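Local coordinates for protein putative oxidoreductase molybdopterin-binding subunit (Sulfolobus tokodaii, PDB 4ZOH) that probably serves as the molybdenum-binding subunit of a xanthine dehydrogenase-family oxidoreductase, holding a pterin cytosine dinucleotide cofactor for oxidation of its substrate, at residues E72-G77 / K120-L125; N157-A162 / T326-Y331; K218-P223 / P288-D293; G284-D289 / A320-I325. All coordinates share one frame; numbering follows the deposited sequence.

Interaction 1 (E72-G77 / K120-L125); sequences ETTYVG and KVHSGL
The carboxylate of Glu72 lies flat over one face of the His122 imidazole, the two planes only 3° from parallel. OE1 sits 3.3 Å above the ring plane, displaced toward the rim. Although 3.4 Å from His122 NE2, Glu72 OE1 sits above the ring, not in line with an N-H in its plane, and makes no hydrogen bond to NE2; the pair is a stack of flat groups. The glutamate reaches this place with CG anti to its backbone N (chi1 -165°) and the chain extended beyond, carrying the acid off strand 72-73 to the turn that starts at His122. There Glu72 OE2 takes the N-H of Ser123 on its syn lone pair, 2.7 Å from Ser123 N and nearly straight, while Ser123 OG gives OE1 a weak bond of 2.9 Å. Thr74 comes from another side: its CG2 meets the edge of the imidazole in the ring plane, 3.5 Å from His122 CD2, and also lies 3.3 Å from Val121 O. The type I turn from His122 to Leu125 is braced by Gly124 N, which donates to His122 ND1. Beyond the two segments, Glu72 OE2 also bonds His43 NE2, and His122 NE2 bonds Asp65 OD2. ND1 accepting from Gly124 and NE2 bonded to Asp65 suggest a proton on NE2, while Ser123 and His43 probably offset the charge of Glu72.

Interaction 2 (N157-A162 / T326-Y331); sequences NQRVIA and TPTQSY
Arg159 grips Thr328 end-on, joining strand 149-161, an outermost strand of a five-stranded mixed sheet in the molybdopterin cofactor-binding domain, to the loop between strand 313-321 and helix 336-353. This is the tightly held, polar part of the contact. Arg159 NH1 and NH2 both donate to the single atom Thr328 OG1, at 2.9 and 3.1 Å, and the hydroxyl oxygen lies in the guanidinium plane. The arginine leaves its backbone with CG anti to N (chi1 -160°) and stays extended as far as NE, so the flat head reaches the loop although the side chain does not start out pointing at it. Thr326 O also stands at the guanidinium edge, 2.8 Å from Arg159 NH1. The head is held from outside as well: Asp257 forms a salt bridge with NH2, His254 ND1 pairs with NE, and Thr328 OG1 is bonded to Asn282 O. At the other end the contact is apolar and has no directed bond between the segments. All the touching residues are buried, so the contrast is between a polar and an apolar end. Basic side chains from the chain of another protein pack on Tyr331 and hydrogen-bond the carbonyls of Ile161 and Ala162, while the tyrosine side chain is about 6 Å from the bound pterin cytosine dinucleotide. Val160 and Ala162 both approach the Tyr331 ring obliquely from the same side of its plane, Val160 CG2 by the border at Tyr331 CD2, 3.6 Å away, and Ala162 CB by the border at Tyr331 CD1, 3.7 Å away.

Interaction 3 (K218-P223 / P288-D293); sequences KIIAHP and PDANDD
Ile220 makes a mainly apolar contact, aided by one water, that packs the loop before helix 223-235 on the first turns of helix 288-304. Its two branches divide the work. CG1 sits between the backbone N and the carbonyl carbon (chi1 68°), which sends CD1 to the methyl of Ala290, 3.9 Å from Ala290 CB. CG2 turns the other way, resting 3.6 Å from Asp289 O and 3.9 Å from Asp293 OD2, where isoleucine and aspartate cross at about a right angle. An alanine in place of Ile220 would remove both branches and would probably open a gap beside Ala290 and take away the methyl that packs on Asp293. No direct hydrogen bond joins the segments; instead a water accepts from Ala221 N at 2.9 Å and donates to Asp289 OD1 at 2.6 Å. The acids have further partners: Tyr226 OH bonds Asp289 OD1, and the N-H of Ser330 bonds Asp293 OD2. Asp289 lies in the first turn of its helix, right after the Pro288 that follows the N-cap, where a negative charge is probably favoured by the helix end. Ile219 brushes Asp293 at the margin, and its side chain lies about 5 Å from the bound molybdenum. The Ile219 end of the loop thus lies beside the metal, consistent with a place in the wall of the cofactor site in a domain like that of the xanthine dehydrogenase family.

Interaction 4 (G284-D289 / A320-I325); sequences GAPYPD and AVHTNI
With CG of His322 anti to its carbonyl carbon (chi1 -61°) and the ring turned by a chi2 of -66°, ND1 comes to face Gly284 O. The bond is 3.0 Å from His322 ND1 to Gly284 O, the oxygen lying within 3° of the ring plane and the donor almost in line with the C=O bond. The same oxygen takes a second, weak bond from Thr323 N, so it is held by a side chain and a backbone at once. Pro286 meets the ring differently, over a face: its CB stands 4.0 Å from the centroid of the His322 ring, a CH-pi contact offset toward the rim. A leucine in place of His322 would lack the ND1 donor and is likely to cost Gly284 O its stronger bond, the one from Thr323 N being weak, and to leave Pro286 without an aromatic face. The other end is pinned by the backbone, Ala285 N giving a short 2.6 Å bond to Ile325 O. Room there is small. A beta carbon on Gly284 would fall 2.7 Å from Ile325 O, and its positive phi also suits glycine. Inverse gamma turns centred on Pro286 and Asn324 bend the two segments. Outside, Asn282 OD1 bonds both Gly284 N and Thr323 OG1. The contact joins the loop leading into helix 288-304 to the residues that follow strand 313-321, within a beta-alpha-beta unit whose first strand is 272-282; Pro286 and His322 both touch Asn291 of that helix, and helix 111-114 packs on Val321 and Thr323.

From the N terminus, interaction 1 closes first, bringing residues 72-77 back against 120-125 across 42 residues and tying the hammerhead region to the start of the cofactor-binding region. Interaction 2 then spans the longest loop, from strand 149-161 to 326-331, and encloses the remaining two. Within it interaction 3 runs from 218-223 to helix 288-304, and interaction 4 begins where it ends: they share Pro288 and Asp289. Interaction 1 reaches interaction 4 through Asn324 ND2, which probably hydrogen-bonds Thr74 O and Val121 O, and Tyr75 packs on Pro327 of interaction 2. Thr328 O, packed on Ala290 CB, and Gln329, which touches His222, link interactions 2 and 3.

Interaction 1 (E72-G77 / K120-L125)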
loop_
_atom_site.group_PDB
_atom_site.type_symbol
_atom_site.label_atom_id
_atom_site.label_comp_id
_atom_site.label_asym_id
_atom_site.label_seq_id
_atom_site.Cartn_x
_atom_site.Cartn_y
_atom_site.Cartn_z
ATOM N N GLU A 72 -29.856 -13.974 -18.540
ATOM C CA GLU A 72 -30.378 -13.022 -19.502
ATOM C C GLU A 72 -29.690 -11.645 -19.382
ATOM O O GLU A 72 -29.792 -10.974 -18.329
ATOM C CB GLU A 72 -31.895 -12.897 -19.325
ATOM C CG GLU A 72 -32.645 -12.203 -20.494
ATOM C CD GLU A 72 -34.144 -12.053 -20.180
ATOM O OE1 GLU A 72 -34.683 -12.896 -19.415
ATOM O OE2 GLU A 72 -34.788 -11.074 -20.649
ATOM N N THR A 73 -29.021 -11.259 -20.469
ATOM C CA THR A 73 -28.403 -9.956 -20.576
ATOM C C THR A 73 -29.318 -8.947 -21.286
ATOM O O THR A 73 -29.869 -9.280 -22.347
ATOM C CB THR A 73 -27.034 -10.018 -21.267
ATOM O OG1 THR A 73 -26.485 -8.684 -21.295
ATOM C CG2 THR A 73 -27.118 -10.565 -22.663
ATOM N N THR A 74 -29.406 -7.728 -20.719
ATOM C CA THR A 74 -30.273 -6.657 -21.145
ATOM C C THR A 74 -29.682 -5.374 -21.784
ATOM O O THR A 74 -30.454 -4.414 -21.996
ATOM C CB THR A 74 -31.182 -6.234 -20.023
ATOM O OG1 THR A 74 -30.397 -5.995 -18.849
ATOM C CG2 THR A 74 -32.231 -7.345 -19.713
ATOM N N TYR A 75 -28.373 -5.351 -22.113
ATOM C CA TYR A 75 -27.741 -4.210 -22.826
ATOM C C TYR A 75 -26.368 -4.581 -23.264
ATOM O O TYR A 75 -25.661 -5.295 -22.529
ATOM C CB TYR A 75 -27.716 -2.904 -21.954
ATOM C CG TYR A 75 -27.021 -2.954 -20.612
ATOM C CD1 TYR A 75 -25.710 -2.456 -20.460
ATOM C CD2 TYR A 75 -27.634 -3.526 -19.486
ATOM C CE1 TYR A 75 -25.065 -2.484 -19.235
ATOM C CE2 TYR A 75 -26.991 -3.564 -18.259
ATOM C CZ TYR A 75 -25.683 -3.015 -18.139
ATOM O OH TYR A 75 -25.026 -3.017 -16.909
ATOM N N VAL A 76 -25.987 -4.163 -24.465
ATOM C CA VAL A 76 -24.583 -4.160 -24.876
ATOM C C VAL A 76 -23.768 -3.421 -23.783
ATOM O O VAL A 76 -24.201 -2.346 -23.267
ATOM C CB VAL A 76 -24.419 -3.498 -26.211
ATOM C CG1 VAL A 76 -22.976 -3.592 -26.755
ATOM C CG2 VAL A 76 -25.404 -4.145 -27.175
ATOM N N GLY A 77 -22.689 -4.080 -23.343
ATOM C CA GLY A 77 -21.818 -3.563 -22.284
ATOM C C GLY A 77 -22.098 -4.174 -20.918
ATOM O O GLY A 77 -21.331 -3.905 -19.958
ATOM N N LYS A 120 -40.599 -6.700 -24.015
ATOM C CA LYS A 120 -40.125 -6.447 -22.648
ATOM C C LYS A 120 -38.607 -6.319 -22.637
ATOM O O LYS A 120 -37.897 -7.056 -23.342
ATOM C CB LYS A 120 -40.504 -7.557 -21.682
ATOM C CG LYS A 120 -41.971 -7.854 -21.595
ATOM C CD LYS A 120 -42.665 -6.965 -20.599
ATOM C CE LYS A 120 -44.159 -7.217 -20.694
ATOM N NZ LYS A 120 -44.831 -6.087 -20.004
ATOM N N VAL A 121 -38.080 -5.354 -21.892
ATOM C CA VAL A 121 -36.594 -5.176 -21.858
ATOM C C VAL A 121 -35.911 -6.387 -21.171
ATOM O O VAL A 121 -34.851 -6.882 -21.592
ATOM C CB VAL A 121 -36.189 -3.844 -21.185
ATOM C CG1 VAL A 121 -34.658 -3.783 -21.027
ATOM C CG2 VAL A 121 -36.664 -2.694 -22.081
ATOM N N HIS A 122 -36.526 -6.842 -20.116
ATOM C CA HIS A 122 -36.182 -8.134 -19.535
ATOM C C HIS A 122 -37.448 -9.044 -19.490
ATOM O O HIS A 122 -38.511 -8.562 -19.077
ATOM C CB HIS A 122 -35.672 -7.971 -18.087
ATOM C CG HIS A 122 -35.057 -9.227 -17.512
ATOM N ND1 HIS A 122 -35.762 -10.108 -16.720
ATOM C CD2 HIS A 122 -33.796 -9.734 -17.606
ATOM C CE1 HIS A 122 -34.969 -11.106 -16.362
ATOM N NE2 HIS A 122 -33.768 -10.901 -16.871
ATOM N N SER A 123 -37.269 -10.344 -19.801
ATOM C CA SER A 123 -38.308 -11.446 -19.569
ATOM C C SER A 123 -39.178 -11.276 -18.381
ATOM O O SER A 123 -40.373 -11.355 -18.500
ATOM C CB SER A 123 -37.691 -12.845 -19.438
ATOM O OG SER A 123 -37.239 -13.171 -20.699
ATOM N N GLY A 124 -38.595 -11.072 -17.227
ATOM C CA GLY A 124 -39.423 -11.000 -16.046
ATOM C C GLY A 124 -40.039 -9.689 -15.608
ATOM O O GLY A 124 -40.503 -9.645 -14.480
ATOM N N LEU A 125 -40.063 -8.620 -16.433
ATOM C CA LEU A 125 -40.828 -7.370 -16.057
ATOM C C LEU A 125 -42.323 -7.457 -16.340
ATOM O O LEU A 125 -42.706 -7.831 -17.440
ATOM C CB LEU A 125 -40.303 -6.123 -16.814
ATOM C CG LEU A 125 -38.885 -5.590 -16.592
ATOM C CD1 LEU A 125 -38.464 -4.750 -17.801
ATOM C CD2 LEU A 125 -38.848 -4.803 -15.285
#

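Interaction 2 (N157-A162 / T326-Y331)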
loop_
_atom_site.group_PDB
_atom_site.type_symbol
_atom_site.label_atom_id
_atom_site.label_comp_id
_atom_site.label_asym_id
_atom_site.label_seq_id
_atom_site.Cartn_x
_atom_site.Cartn_y
_atom_site.Cartn_z
ATOM N N ASN A 157 -33.612 16.401 -25.107
ATOM C CA ASN A 157 -32.412 16.573 -24.339
ATOM C C ASN A 157 -31.723 15.249 -24.426
ATOM O O ASN A 157 -32.144 14.268 -23.787
ATOM C CB ASN A 157 -32.817 17.036 -22.933
ATOM C CG ASN A 157 -31.622 17.527 -22.092
ATOM O OD1 ASN A 157 -30.753 16.715 -21.707
ATOM N ND2 ASN A 157 -31.626 18.849 -21.709
ATOM N N GLN A 158 -30.712 15.182 -25.274
ATOM C CA GLN A 158 -30.197 13.894 -25.719
ATOM C C GLN A 158 -29.372 13.194 -24.636
ATOM O O GLN A 158 -28.949 13.819 -23.649
ATOM C CB GLN A 158 -29.354 14.045 -26.994
ATOM C CG GLN A 158 -27.871 14.496 -26.841
ATOM C CD GLN A 158 -27.619 15.954 -26.381
ATOM O OE1 GLN A 158 -28.421 16.595 -25.707
ATOM N NE2 GLN A 158 -26.429 16.458 -26.720
ATOM N N ARG A 159 -29.121 11.899 -24.822
ATOM C CA ARG A 159 -28.222 11.162 -23.906
ATOM C C ARG A 159 -26.751 11.704 -23.990
ATOM O O ARG A 159 -26.238 11.877 -25.064
ATOM C CB ARG A 159 -28.202 9.737 -24.350
ATOM C CG ARG A 159 -27.738 8.778 -23.279
ATOM C CD ARG A 159 -28.081 7.343 -23.764
ATOM N NE ARG A 159 -27.972 6.362 -22.691
ATOM C CZ ARG A 159 -28.852 6.207 -21.721
ATOM N NH1 ARG A 159 -28.622 5.304 -20.754
ATOM N NH2 ARG A 159 -29.945 6.956 -21.667
ATOM N N VAL A 160 -26.087 11.866 -22.865
ATOM C CA VAL A 160 -24.635 12.178 -22.914
ATOM C C VAL A 160 -23.896 11.208 -21.973
ATOM O O VAL A 160 -24.549 10.453 -21.252
ATOM C CB VAL A 160 -24.372 13.647 -22.448
ATOM C CG1 VAL A 160 -24.979 14.669 -23.450
ATOM C CG2 VAL A 160 -24.931 13.838 -21.052
ATOM N N ILE A 161 -22.550 11.268 -21.957
ATOM C CA ILE A 161 -21.761 10.405 -21.118
ATOM C C ILE A 161 -20.772 11.232 -20.283
ATOM O O ILE A 161 -19.985 12.000 -20.847
ATOM C CB ILE A 161 -21.016 9.402 -21.997
ATOM C CG1 ILE A 161 -22.045 8.574 -22.816
ATOM C CG2 ILE A 161 -20.147 8.460 -21.135
ATOM C CD1 ILE A 161 -21.389 7.806 -23.983
ATOM N N ALA A 162 -20.843 11.075 -18.959
ATOM C CA ALA A 162 -20.059 11.800 -17.993
ATOM C C ALA A 162 -18.573 11.942 -18.373
ATOM O O ALA A 162 -18.040 13.057 -18.337
ATOM C CB ALA A 162 -20.251 11.208 -16.621
ATOM N N THR A 326 -27.412 0.596 -21.733
ATOM C CA THR A 326 -26.724 0.903 -20.485
ATOM C C THR A 326 -27.669 1.610 -19.496
ATOM O O THR A 326 -28.239 2.664 -19.821
ATOM C CB THR A 326 -25.523 1.864 -20.788
ATOM O OG1 THR A 326 -24.776 1.330 -21.869
ATOM C CG2 THR A 326 -24.666 1.930 -19.596
ATOM N N PRO A 327 -27.822 1.101 -18.264
ATOM C CA PRO A 327 -28.688 1.896 -17.403
ATOM C C PRO A 327 -28.242 3.388 -17.198
ATOM O O PRO A 327 -27.061 3.650 -16.979
ATOM C CB PRO A 327 -28.585 1.147 -16.056
ATOM C CG PRO A 327 -28.193 -0.247 -16.434
ATOM C CD PRO A 327 -27.191 0.014 -17.506
ATOM N N THR A 328 -29.197 4.304 -17.135
ATOM C CA THR A 328 -28.974 5.738 -17.089
ATOM C C THR A 328 -28.679 6.114 -15.628
ATOM O O THR A 328 -29.251 5.521 -14.725
ATOM C CB THR A 328 -30.266 6.464 -17.570
ATOM O OG1 THR A 328 -30.689 5.879 -18.826
ATOM C CG2 THR A 328 -29.993 8.059 -17.724
ATOM N N GLN A 329 -27.847 7.128 -15.401
ATOM C CA GLN A 329 -27.465 7.566 -14.038
ATOM C C GLN A 329 -27.413 9.071 -13.939
ATOM O O GLN A 329 -27.385 9.756 -14.922
ATOM C CB GLN A 329 -25.999 7.195 -13.729
ATOM C CG GLN A 329 -25.554 5.825 -14.056
ATOM C CD GLN A 329 -24.039 5.669 -13.848
ATOM O OE1 GLN A 329 -23.312 5.256 -14.769
ATOM N NE2 GLN A 329 -23.574 6.027 -12.679
ATOM N N SER A 330 -27.230 9.563 -12.733
ATOM C CA SER A 330 -26.998 10.987 -12.498
ATOM C C SER A 330 -25.830 11.407 -13.391
ATOM O O SER A 330 -24.775 10.734 -13.459
ATOM C CB SER A 330 -26.591 11.233 -11.083
ATOM O OG SER A 330 -27.705 11.417 -10.260
ATOM N N TYR A 331 -26.036 12.527 -14.081
ATOM C CA TYR A 331 -24.939 13.331 -14.641
ATOM C C TYR A 331 -25.171 14.784 -14.224
ATOM O O TYR A 331 -26.340 15.275 -14.258
ATOM C CB TYR A 331 -24.890 13.234 -16.123
ATOM C CG TYR A 331 -23.901 14.156 -16.816
ATOM C CD1 TYR A 331 -22.517 14.111 -16.482
ATOM C CD2 TYR A 331 -24.310 15.051 -17.769
ATOM C CE1 TYR A 331 -21.574 14.870 -17.157
ATOM C CE2 TYR A 331 -23.396 15.841 -18.441
ATOM C CZ TYR A 331 -22.014 15.746 -18.134
ATOM O OH TYR A 331 -21.072 16.518 -18.775
#

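Interaction 3 (K218-P223 / P288-D293)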
loop_
_atom_site.group_PDB
_atom_site.type_symbol
_atom_site.label_atom_id
_atom_site.label_comp_id
_atom_site.label_asym_id
_atom_site.label_seq_id
_atom_site.Cartn_x
_atom_site.Cartn_y
_atom_site.Cartn_z
ATOM N N LYS A 218 -20.229 8.140 -10.452
ATOM C CA LYS A 218 -19.600 7.284 -9.432
ATOM C C LYS A 218 -20.376 7.349 -8.078
ATOM O O LYS A 218 -19.870 6.965 -6.999
ATOM C CB LYS A 218 -18.088 7.604 -9.260
ATOM C CG LYS A 218 -17.244 7.288 -10.521
ATOM C CD LYS A 218 -15.807 7.867 -10.475
ATOM C CE LYS A 218 -15.124 7.701 -11.814
ATOM N NZ LYS A 218 -13.673 8.154 -11.721
ATOM N N ILE A 219 -21.591 7.891 -8.128
ATOM C CA ILE A 219 -22.464 7.815 -6.947
ATOM C C ILE A 219 -22.842 6.354 -6.619
ATOM O O ILE A 219 -22.606 5.869 -5.507
ATOM C CB ILE A 219 -23.776 8.605 -7.143
ATOM C CG1 ILE A 219 -23.470 10.082 -7.428
ATOM C CG2 ILE A 219 -24.686 8.405 -5.899
ATOM C CD1 ILE A 219 -24.773 10.900 -7.687
ATOM N N ILE A 220 -23.385 5.662 -7.630
ATOM C CA ILE A 220 -23.892 4.323 -7.422
ATOM C C ILE A 220 -22.715 3.361 -7.291
ATOM O O ILE A 220 -21.578 3.683 -7.723
ATOM C CB ILE A 220 -24.808 3.894 -8.611
ATOM C CG1 ILE A 220 -24.035 3.716 -9.941
ATOM C CG2 ILE A 220 -25.959 4.892 -8.723
ATOM C CD1 ILE A 220 -24.903 3.137 -11.055
ATOM N N ALA A 221 -22.974 2.199 -6.687
ATOM C CA ALA A 221 -22.047 1.056 -6.840
ATOM C C ALA A 221 -22.396 0.411 -8.137
ATOM O O ALA A 221 -23.567 0.101 -8.376
ATOM C CB ALA A 221 -22.209 0.050 -5.688
ATOM N N HIS A 222 -21.395 0.198 -8.950
ATOM C CA HIS A 222 -21.566 -0.396 -10.177
ATOM C C HIS A 222 -21.582 -1.927 -10.130
ATOM O O HIS A 222 -21.012 -2.487 -9.217
ATOM C CB HIS A 222 -20.423 0.056 -11.065
ATOM C CG HIS A 222 -20.604 1.466 -11.515
ATOM N ND1 HIS A 222 -21.194 1.780 -12.713
ATOM C CD2 HIS A 222 -20.354 2.642 -10.893
ATOM C CE1 HIS A 222 -21.252 3.095 -12.855
ATOM N NE2 HIS A 222 -20.766 3.642 -11.751
ATOM N N PRO A 223 -22.133 -2.579 -11.166
ATOM C CA PRO A 223 -22.062 -4.076 -11.097
ATOM C C PRO A 223 -20.649 -4.616 -10.830
ATOM O O PRO A 223 -20.501 -5.528 -9.996
ATOM C CB PRO A 223 -22.566 -4.541 -12.480
ATOM C CG PRO A 223 -23.378 -3.376 -13.030
ATOM C CD PRO A 223 -22.669 -2.113 -12.475
ATOM N N PRO A 288 -31.029 -2.062 -10.588
ATOM C CA PRO A 288 -31.675 -1.289 -9.547
ATOM C C PRO A 288 -30.925 -0.019 -9.042
ATOM O O PRO A 288 -31.587 1.027 -8.790
ATOM C CB PRO A 288 -31.864 -2.324 -8.403
ATOM C CG PRO A 288 -32.025 -3.623 -9.172
ATOM C CD PRO A 288 -30.943 -3.491 -10.224
ATOM N N ASP A 289 -29.607 -0.101 -8.823
ATOM C CA ASP A 289 -28.839 1.110 -8.282
ATOM C C ASP A 289 -28.956 2.312 -9.194
ATOM O O ASP A 289 -29.259 3.396 -8.750
ATOM C CB ASP A 289 -27.372 0.786 -8.013
ATOM C CG ASP A 289 -27.224 -0.364 -7.075
ATOM O OD1 ASP A 289 -26.774 -0.152 -5.921
ATOM O OD2 ASP A 289 -27.583 -1.501 -7.532
ATOM N N ALA A 290 -28.791 2.075 -10.484
ATOM C CA ALA A 290 -28.952 3.140 -11.461
ATOM C C ALA A 290 -30.401 3.609 -11.606
ATOM O O ALA A 290 -30.666 4.834 -11.667
ATOM C CB ALA A 290 -28.405 2.682 -12.786
ATOM N N ASN A 291 -31.356 2.656 -11.656
ATOM C CA ASN A 291 -32.786 3.032 -11.827
ATOM C C ASN A 291 -33.237 3.905 -10.752
ATOM O O ASN A 291 -33.910 4.899 -10.997
ATOM C CB ASN A 291 -33.697 1.812 -11.891
ATOM C CG ASN A 291 -33.333 0.922 -13.039
ATOM O OD1 ASN A 291 -33.705 -0.212 -13.029
ATOM N ND2 ASN A 291 -32.605 1.438 -14.050
ATOM N N ASP A 292 -32.875 3.554 -9.545
ATOM C CA ASP A 292 -33.283 4.330 -8.418
ATOM C C ASP A 292 -32.669 5.812 -8.470
ATOM O O ASP A 292 -33.330 6.772 -8.078
ATOM C CB ASP A 292 -32.805 3.590 -7.163
ATOM C CG ASP A 292 -33.037 4.389 -5.883
ATOM O OD1 ASP A 292 -34.198 4.811 -5.567
ATOM O OD2 ASP A 292 -32.030 4.608 -5.175
ATOM N N ASP A 293 -31.392 5.927 -8.860
ATOM C CA ASP A 293 -30.648 7.207 -9.013
ATOM C C ASP A 293 -31.375 8.071 -10.032
ATOM O O ASP A 293 -31.870 9.137 -9.703
ATOM C CB ASP A 293 -29.239 6.858 -9.558
ATOM C CG ASP A 293 -28.338 8.092 -9.748
ATOM O OD1 ASP A 293 -28.615 9.121 -9.103
ATOM O OD2 ASP A 293 -27.375 7.981 -10.546
HETATM O O HOH W 1 -25.696 2.242 -5.613
#

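Interaction 4 (G284-D289 / A320-I325)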
loop_
_atom_site.group_PDB
_atom_site.type_symbol
_atom_site.label_atom_id
_atom_site.label_comp_id
_atom_site.label_asym_id
_atom_site.label_seq_id
_atom_site.Cartn_x
_atom_site.Cartn_y
_atom_site.Cartn_z
ATOM N N GLY A 284 -32.825 3.283 -19.583
ATOM C CA GLY A 284 -32.046 2.138 -20.096
ATOM C C GLY A 284 -32.391 0.868 -19.252
ATOM O O GLY A 284 -33.460 0.792 -18.688
ATOM N N ALA A 285 -31.480 -0.102 -19.142
ATOM C CA ALA A 285 -31.800 -1.464 -18.569
ATOM C C ALA A 285 -32.123 -1.484 -17.083
ATOM O O ALA A 285 -31.759 -0.553 -16.329
ATOM C CB ALA A 285 -30.705 -2.483 -18.920
ATOM N N PRO A 286 -32.911 -2.489 -16.636
ATOM C CA PRO A 286 -33.236 -2.423 -15.217
ATOM C C PRO A 286 -32.026 -2.818 -14.297
ATOM O O PRO A 286 -31.918 -3.937 -13.939
ATOM C CB PRO A 286 -34.397 -3.433 -15.053
ATOM C CG PRO A 286 -34.352 -4.286 -16.301
ATOM C CD PRO A 286 -33.568 -3.603 -17.353
ATOM N N TYR A 287 -31.155 -1.900 -13.911
ATOM C CA TYR A 287 -30.188 -2.176 -12.879
ATOM C C TYR A 287 -30.709 -1.399 -11.711
ATOM O O TYR A 287 -30.847 -0.192 -11.808
ATOM C CB TYR A 287 -28.766 -1.788 -13.336
ATOM C CG TYR A 287 -27.691 -1.821 -12.231
ATOM C CD1 TYR A 287 -27.517 -2.969 -11.437
ATOM C CD2 TYR A 287 -26.799 -0.721 -12.038
ATOM C CE1 TYR A 287 -26.515 -3.037 -10.472
ATOM C CE2 TYR A 287 -25.809 -0.759 -11.057
ATOM C CZ TYR A 287 -25.662 -1.930 -10.280
ATOM O OH TYR A 287 -24.718 -2.063 -9.311
ATOM N N PRO A 288 -31.029 -2.062 -10.588
ATOM C CA PRO A 288 -31.675 -1.289 -9.547
ATOM C C PRO A 288 -30.925 -0.019 -9.042
ATOM O O PRO A 288 -31.587 1.027 -8.790
ATOM C CB PRO A 288 -31.864 -2.324 -8.403
ATOM C CG PRO A 288 -32.025 -3.623 -9.172
ATOM C CD PRO A 288 -30.943 -3.491 -10.224
ATOM N N ASP A 289 -29.607 -0.101 -8.823
ATOM C CA ASP A 289 -28.839 1.110 -8.282
ATOM C C ASP A 289 -28.956 2.312 -9.194
ATOM O O ASP A 289 -29.259 3.396 -8.750
ATOM C CB ASP A 289 -27.372 0.786 -8.013
ATOM C CG ASP A 289 -27.224 -0.364 -7.075
ATOM O OD1 ASP A 289 -26.774 -0.152 -5.921
ATOM O OD2 ASP A 289 -27.583 -1.501 -7.532
ATOM N N ALA A 320 -40.842 7.250 -16.838
ATOM C CA ALA A 320 -39.484 6.745 -16.824
ATOM C C ALA A 320 -39.568 5.299 -17.299
ATOM O O ALA A 320 -40.135 4.432 -16.627
ATOM C CB ALA A 320 -38.862 6.889 -15.411
ATOM N N VAL A 321 -38.944 5.027 -18.428
ATOM C CA VAL A 321 -39.114 3.802 -19.124
ATOM C C VAL A 321 -37.799 3.102 -19.324
ATOM O O VAL A 321 -36.882 3.778 -19.736
ATOM C CB VAL A 321 -39.660 4.078 -20.555
ATOM C CG1 VAL A 321 -40.338 2.821 -21.130
ATOM C CG2 VAL A 321 -40.709 5.169 -20.504
ATOM N N HIS A 322 -37.736 1.754 -19.174
ATOM C CA HIS A 322 -36.542 0.943 -19.574
ATOM C C HIS A 322 -36.384 0.798 -21.053
ATOM O O HIS A 322 -37.385 0.791 -21.774
ATOM C CB HIS A 322 -36.642 -0.482 -18.987
ATOM C CG HIS A 322 -36.683 -0.491 -17.499
ATOM N ND1 HIS A 322 -35.607 -0.076 -16.739
ATOM C CD2 HIS A 322 -37.672 -0.785 -16.631
ATOM C CE1 HIS A 322 -35.922 -0.171 -15.454
ATOM N NE2 HIS A 322 -37.163 -0.612 -15.355
ATOM N N THR A 323 -35.147 0.653 -21.516
ATOM C CA THR A 323 -34.887 0.245 -22.874
ATOM C C THR A 323 -33.642 -0.655 -22.764
ATOM O O THR A 323 -32.964 -0.632 -21.745
ATOM C CB THR A 323 -34.628 1.478 -23.869
ATOM O OG1 THR A 323 -33.466 2.235 -23.451
ATOM C CG2 THR A 323 -35.827 2.429 -23.942
ATOM N N ASN A 324 -33.289 -1.363 -23.834
ATOM C CA ASN A 324 -32.126 -2.256 -23.862
ATOM C C ASN A 324 -30.791 -1.564 -24.046
ATOM O O ASN A 324 -30.050 -1.915 -24.977
ATOM C CB ASN A 324 -32.304 -3.380 -24.896
ATOM C CG ASN A 324 -33.398 -4.353 -24.492
ATOM O OD1 ASN A 324 -34.508 -4.284 -25.017
ATOM N ND2 ASN A 324 -33.102 -5.227 -23.490
ATOM N N ILE A 325 -30.489 -0.587 -23.149
ATOM C CA ILE A 325 -29.182 0.095 -23.163
ATOM C C ILE A 325 -28.687 0.260 -21.765
ATOM O O ILE A 325 -29.441 0.080 -20.709
ATOM C CB ILE A 325 -29.224 1.486 -23.893
ATOM C CG1 ILE A 325 -30.122 2.461 -23.115
ATOM C CG2 ILE A 325 -29.647 1.330 -25.343
ATOM C CD1 ILE A 325 -30.199 3.841 -23.749
#